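Serpin48 (PDB 3OZQ) inhibits the protease SPE with high specificity in the innate immunity of the beetle Tenebrio molitor, as a member of the serpin family. Local coordinates at residues S17-T29 against L243-L255. Numbering follows the deposited sequence.
Sequences SFTPSVYKEVLKT and LVSLESKIKRSFL
Tyr23 reaches from helix 17-29 between Glu247, Ile250 and Phe254. Its CG lies anti to the backbone N (chi1 -179°), which carries the ring from CB straight out across the interface. At the ring, CD1 meets Phe254 CZ at 3.8 Å; the centroids are 5.7 Å apart and the planes 62° apart, an offset edge-to-face pair with the edge of Phe254 toward the Tyr23 face. CD2 and CE2 lie under Ile250 CD1, which stands over one face as a CH-pi contact, 3.9 Å from the ring centroid. At the tip, Tyr23 OH donates to the anti lone pair of Glu247 OE2, 2.7 Å away. That oxygen also forms a salt bridge with Arg371, so two partners grip the buried carboxylate, while Leu27 CD1 packs on Glu247 CD at 3.7 Å. A phenylalanine here, lacking the hydroxyl, would probably leave Glu247 OE2 to rely on Arg371 and its carboxylate freer to turn. Beside it, Lys24 bends so that NZ donates to Glu247 O in the carbonyl plane, at 3.2 Å. Thr19 CG2 sits over a face of Phe254, 4.3 Å from its centroid. The axes of 17-29 and 250-254 come within 9.0 Å, their N-to-C directions 136° apart; against them pack strands 356-362 and 365-372 of the serpin fold, supplying Ile357, touching Tyr23, Ile250 and Phe254, and Arg371, touching Tyr23 and Leu27.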
loop_
_atom_site.group_PDB
_atom_site.type_symbol
_atom_site.label_atom_id
_atom_site.label_comp_id
_atom_site.label_asym_id
_atom_site.label_seq_id
_atom_site.Cartn_x
_atom_site.Cartn_y
_atom_site.Cartn_z
ATOM N N SER A 17 -5.395 -4.516 -10.570
ATOM C CA SER A 17 -6.747 -5.034 -10.419
ATOM C C SER A 17 -6.983 -5.535 -8.988
ATOM O O SER A 17 -8.113 -5.526 -8.492
ATOM C CB SER A 17 -7.026 -6.135 -11.445
ATOM O OG SER A 17 -5.955 -7.062 -11.513
ATOM N N PHE A 18 -5.906 -5.957 -8.334
ATOM C CA PHE A 18 -5.943 -6.381 -6.934
ATOM C C PHE A 18 -6.275 -5.189 -6.044
ATOM O O PHE A 18 -6.960 -5.318 -5.026
ATOM C CB PHE A 18 -4.574 -6.967 -6.557
ATOM C CG PHE A 18 -4.515 -7.609 -5.196
ATOM C CD1 PHE A 18 -5.402 -8.609 -4.837
ATOM C CD2 PHE A 18 -3.519 -7.246 -4.290
ATOM C CE1 PHE A 18 -5.320 -9.219 -3.581
ATOM C CE2 PHE A 18 -3.422 -7.852 -3.045
ATOM C CZ PHE A 18 -4.328 -8.844 -2.682
ATOM N N THR A 19 -5.802 -4.019 -6.461
ATOM C CA THR A 19 -5.874 -2.809 -5.640
ATOM C C THR A 19 -7.291 -2.408 -5.222
ATOM O O THR A 19 -7.553 -2.219 -4.027
ATOM C CB THR A 19 -5.121 -1.653 -6.296
ATOM O OG1 THR A 19 -3.725 -1.980 -6.351
ATOM C CG2 THR A 19 -5.309 -0.359 -5.501
ATOM N N PRO A 20 -8.212 -2.283 -6.194
ATOM C CA PRO A 20 -9.592 -1.930 -5.844
ATOM C C PRO A 20 -10.279 -3.003 -5.021
ATOM O O PRO A 20 -11.112 -2.655 -4.189
ATOM C CB PRO A 20 -10.286 -1.789 -7.206
ATOM C CG PRO A 20 -9.392 -2.483 -8.184
ATOM C CD PRO A 20 -8.005 -2.304 -7.653
ATOM N N SER A 21 -9.945 -4.273 -5.252
ATOM C CA SER A 21 -10.522 -5.349 -4.463
ATOM C C SER A 21 -10.081 -5.195 -3.015
ATOM O O SER A 21 -10.878 -5.346 -2.103
ATOM C CB SER A 21 -10.100 -6.723 -5.004
ATOM O OG SER A 21 -10.527 -6.906 -6.348
ATOM N N VAL A 22 -8.805 -4.884 -2.812
ATOM C CA VAL A 22 -8.298 -4.648 -1.465
ATOM C C VAL A 22 -8.953 -3.431 -0.815
ATOM O O VAL A 22 -9.408 -3.505 0.331
ATOM C CB VAL A 22 -6.763 -4.544 -1.441
ATOM C CG1 VAL A 22 -6.279 -4.087 -0.071
ATOM C CG2 VAL A 22 -6.148 -5.912 -1.763
ATOM N N TYR A 23 -9.023 -2.320 -1.556
ATOM C CA TYR A 23 -9.621 -1.091 -1.049
ATOM C C TYR A 23 -11.034 -1.384 -0.540
ATOM O O TYR A 23 -11.397 -0.991 0.570
ATOM C CB TYR A 23 -9.607 -0.002 -2.149
ATOM C CG TYR A 23 -10.173 1.348 -1.783
ATOM C CD1 TYR A 23 -9.356 2.476 -1.723
ATOM C CD2 TYR A 23 -11.525 1.507 -1.521
ATOM C CE1 TYR A 23 -9.881 3.731 -1.409
ATOM C CE2 TYR A 23 -12.057 2.745 -1.207
ATOM C CZ TYR A 23 -11.231 3.853 -1.149
ATOM O OH TYR A 23 -11.777 5.072 -0.829
ATOM N N LYS A 24 -11.822 -2.093 -1.347
ATOM C CA LYS A 24 -13.219 -2.381 -1.006
ATOM C C LYS A 24 -13.328 -3.137 0.304
ATOM O O LYS A 24 -14.234 -2.905 1.096
ATOM C CB LYS A 24 -13.901 -3.186 -2.123
ATOM C CG LYS A 24 -15.417 -3.281 -1.978
ATOM C CD LYS A 24 -16.086 -3.809 -3.256
ATOM C CE LYS A 24 -16.234 -2.722 -4.334
ATOM N NZ LYS A 24 -17.458 -1.852 -4.190
ATOM N N GLU A 25 -12.397 -4.051 0.530
ATOM C CA GLU A 25 -12.372 -4.798 1.777
ATOM C C GLU A 25 -11.954 -3.918 2.951
ATOM O O GLU A 25 -12.609 -3.910 3.991
ATOM C CB GLU A 25 -11.425 -5.991 1.650
ATOM C CG GLU A 25 -12.039 -7.290 2.079
ATOM C CD GLU A 25 -13.461 -7.449 1.579
ATOM O OE1 GLU A 25 -13.675 -7.393 0.352
ATOM O OE2 GLU A 25 -14.364 -7.634 2.421
ATOM N N VAL A 26 -10.871 -3.165 2.783
ATOM C CA VAL A 26 -10.350 -2.361 3.889
ATOM C C VAL A 26 -11.379 -1.359 4.397
ATOM O O VAL A 26 -11.496 -1.133 5.603
ATOM C CB VAL A 26 -9.035 -1.659 3.534
ATOM C CG1 VAL A 26 -8.707 -0.582 4.577
ATOM C CG2 VAL A 26 -7.921 -2.681 3.448
ATOM N N LEU A 27 -12.119 -0.773 3.462
ATOM C CA LEU A 27 -13.232 0.116 3.759
ATOM C C LEU A 27 -14.125 -0.412 4.870
ATOM O O LEU A 27 -14.574 0.349 5.724
ATOM C CB LEU A 27 -14.086 0.278 2.502
ATOM C CG LEU A 27 -14.169 1.651 1.866
ATOM C CD1 LEU A 27 -14.952 1.540 0.564
ATOM C CD2 LEU A 27 -14.819 2.642 2.830
ATOM N N LYS A 28 -14.400 -1.712 4.834
ATOM C CA LYS A 28 -15.334 -2.336 5.763
ATOM C C LYS A 28 -14.951 -2.099 7.211
ATOM O O LYS A 28 -15.816 -1.930 8.064
ATOM C CB LYS A 28 -15.428 -3.845 5.508
ATOM C CG LYS A 28 -16.131 -4.230 4.209
ATOM C CD LYS A 28 -16.114 -5.749 4.034
ATOM C CE LYS A 28 -16.907 -6.204 2.824
ATOM N NZ LYS A 28 -16.849 -7.688 2.692
ATOM N N THR A 29 -13.654 -2.088 7.483
ATOM C CA THR A 29 -13.170 -1.945 8.848
ATOM C C THR A 29 -12.649 -0.532 9.128
ATOM O O THR A 29 -12.595 -0.097 10.278
ATOM C CB THR A 29 -12.092 -3.011 9.171
ATOM O OG1 THR A 29 -11.624 -2.848 10.518
ATOM C CG2 THR A 29 -10.924 -2.902 8.221
ATOM N N LEU A 243 -18.172 10.751 -2.476
ATOM C CA LEU A 243 -17.182 9.684 -2.277
ATOM C C LEU A 243 -17.766 8.268 -2.296
ATOM O O LEU A 243 -17.281 7.399 -3.029
ATOM C CB LEU A 243 -16.405 9.901 -0.980
ATOM C CG LEU A 243 -15.390 8.820 -0.607
ATOM C CD1 LEU A 243 -14.373 8.594 -1.719
ATOM C CD2 LEU A 243 -14.683 9.189 0.685
ATOM N N VAL A 244 -18.791 8.035 -1.481
ATOM C CA VAL A 244 -19.449 6.732 -1.443
ATOM C C VAL A 244 -19.798 6.270 -2.852
ATOM O O VAL A 244 -19.600 5.104 -3.204
ATOM C CB VAL A 244 -20.722 6.767 -0.584
ATOM C CG1 VAL A 244 -20.375 6.593 0.887
ATOM C CG2 VAL A 244 -21.473 8.069 -0.817
ATOM N N SER A 245 -20.314 7.195 -3.652
ATOM C CA SER A 245 -20.634 6.916 -5.043
ATOM C C SER A 245 -19.414 6.362 -5.761
ATOM O O SER A 245 -19.510 5.382 -6.499
ATOM C CB SER A 245 -21.110 8.189 -5.755
ATOM O OG SER A 245 -21.950 8.968 -4.914
ATOM N N LEU A 246 -18.269 7.002 -5.553
ATOM C CA LEU A 246 -17.035 6.577 -6.208
ATOM C C LEU A 246 -16.616 5.212 -5.706
ATOM O O LEU A 246 -15.964 4.453 -6.419
ATOM C CB LEU A 246 -15.906 7.573 -5.947
ATOM C CG LEU A 246 -16.005 8.966 -6.560
ATOM C CD1 LEU A 246 -14.838 9.817 -6.079
ATOM C CD2 LEU A 246 -16.021 8.885 -8.087
ATOM N N GLU A 247 -16.996 4.910 -4.470
ATOM C CA GLU A 247 -16.605 3.662 -3.835
ATOM C C GLU A 247 -17.543 2.530 -4.221
ATOM O O GLU A 247 -17.170 1.361 -4.185
ATOM C CB GLU A 247 -16.535 3.842 -2.322
ATOM C CG GLU A 247 -15.488 4.863 -1.923
ATOM C CD GLU A 247 -15.397 5.079 -0.429
ATOM O OE1 GLU A 247 -16.426 4.963 0.271
ATOM O OE2 GLU A 247 -14.278 5.374 0.044
ATOM N N SER A 248 -18.760 2.881 -4.611
ATOM C CA SER A 248 -19.679 1.888 -5.138
ATOM C C SER A 248 -19.211 1.508 -6.533
ATOM O O SER A 248 -19.536 0.425 -7.034
ATOM C CB SER A 248 -21.108 2.423 -5.161
ATOM O OG SER A 248 -21.589 2.621 -3.840
ATOM N N LYS A 249 -18.424 2.393 -7.138
ATOM C CA LYS A 249 -17.800 2.129 -8.436
ATOM C C LYS A 249 -16.269 2.124 -8.336
ATOM O O LYS A 249 -15.573 2.595 -9.244
ATOM C CB LYS A 249 -18.246 3.175 -9.463
ATOM C CG LYS A 249 -19.754 3.335 -9.558
ATOM C CD LYS A 249 -20.147 4.652 -10.203
ATOM C CE LYS A 249 -21.609 4.970 -9.905
ATOM N NZ LYS A 249 -21.886 4.905 -8.435
ATOM N N ILE A 250 -15.754 1.564 -7.241
ATOM C CA ILE A 250 -14.329 1.637 -6.921
ATOM C C ILE A 250 -13.412 1.137 -8.033
ATOM O O ILE A 250 -12.285 1.612 -8.197
ATOM C CB ILE A 250 -14.010 0.861 -5.629
ATOM C CG1 ILE A 250 -12.628 1.261 -5.118
ATOM C CG2 ILE A 250 -14.122 -0.644 -5.860
ATOM C CD1 ILE A 250 -12.480 2.757 -4.899
ATOM N N LYS A 251 -13.903 0.172 -8.797
ATOM C CA LYS A 251 -13.143 -0.413 -9.892
ATOM C C LYS A 251 -12.797 0.655 -10.930
ATOM O O LYS A 251 -11.644 0.800 -11.350
ATOM C CB LYS A 251 -13.960 -1.529 -10.551
ATOM C CG LYS A 251 -14.692 -2.467 -9.575
ATOM C CD LYS A 251 -15.758 -1.749 -8.719
ATOM C CE LYS A 251 -16.951 -1.280 -9.538
ATOM N NZ LYS A 251 -16.615 -0.143 -10.449
ATOM N N ARG A 252 -13.806 1.409 -11.342
ATOM C CA ARG A 252 -13.615 2.446 -12.350
ATOM C C ARG A 252 -12.615 3.504 -11.883
ATOM O O ARG A 252 -11.829 4.020 -12.673
ATOM C CB ARG A 252 -14.950 3.099 -12.714
ATOM C CG ARG A 252 -15.783 2.314 -13.718
ATOM C CD ARG A 252 -16.113 0.919 -13.209
ATOM N NE ARG A 252 -17.043 0.217 -14.093
ATOM C CZ ARG A 252 -18.360 0.168 -13.905
ATOM N NH1 ARG A 252 -18.907 0.778 -12.861
ATOM N NH2 ARG A 252 -19.130 -0.492 -14.761
ATOM N N SER A 253 -12.630 3.806 -10.590
ATOM C CA SER A 253 -11.797 4.883 -10.063
ATOM C C SER A 253 -10.291 4.619 -10.175
ATOM O O SER A 253 -9.497 5.556 -10.190
ATOM C CB SER A 253 -12.183 5.192 -8.614
ATOM O OG SER A 253 -13.579 5.404 -8.504
ATOM N N PHE A 254 -9.891 3.355 -10.249
ATOM C CA PHE A 254 -8.463 3.031 -10.310
ATOM C C PHE A 254 -7.989 2.718 -11.722
ATOM O O PHE A 254 -6.788 2.732 -12.004
ATOM C CB PHE A 254 -8.127 1.879 -9.361
ATOM C CG PHE A 254 -8.111 2.278 -7.919
ATOM C CD1 PHE A 254 -9.179 1.990 -7.092
ATOM C CD2 PHE A 254 -7.033 2.963 -7.395
ATOM C CE1 PHE A 254 -9.166 2.369 -5.766
ATOM C CE2 PHE A 254 -7.021 3.355 -6.069
ATOM C CZ PHE A 254 -8.086 3.049 -5.254
ATOM N N LEU A 255 -8.945 2.442 -12.603
ATOM C CA LEU A 255 -8.658 2.251 -14.017
ATOM C C LEU A 255 -7.817 3.386 -14.574
ATOM O O LEU A 255 -7.984 4.540 -14.184
ATOM C CB LEU A 255 -9.955 2.165 -14.815
ATOM C CG LEU A 255 -10.928 1.065 -14.406
ATOM C CD1 LEU A 255 -12.036 0.947 -15.447
ATOM C CD2 LEU A 255 -10.187 -0.247 -14.237
#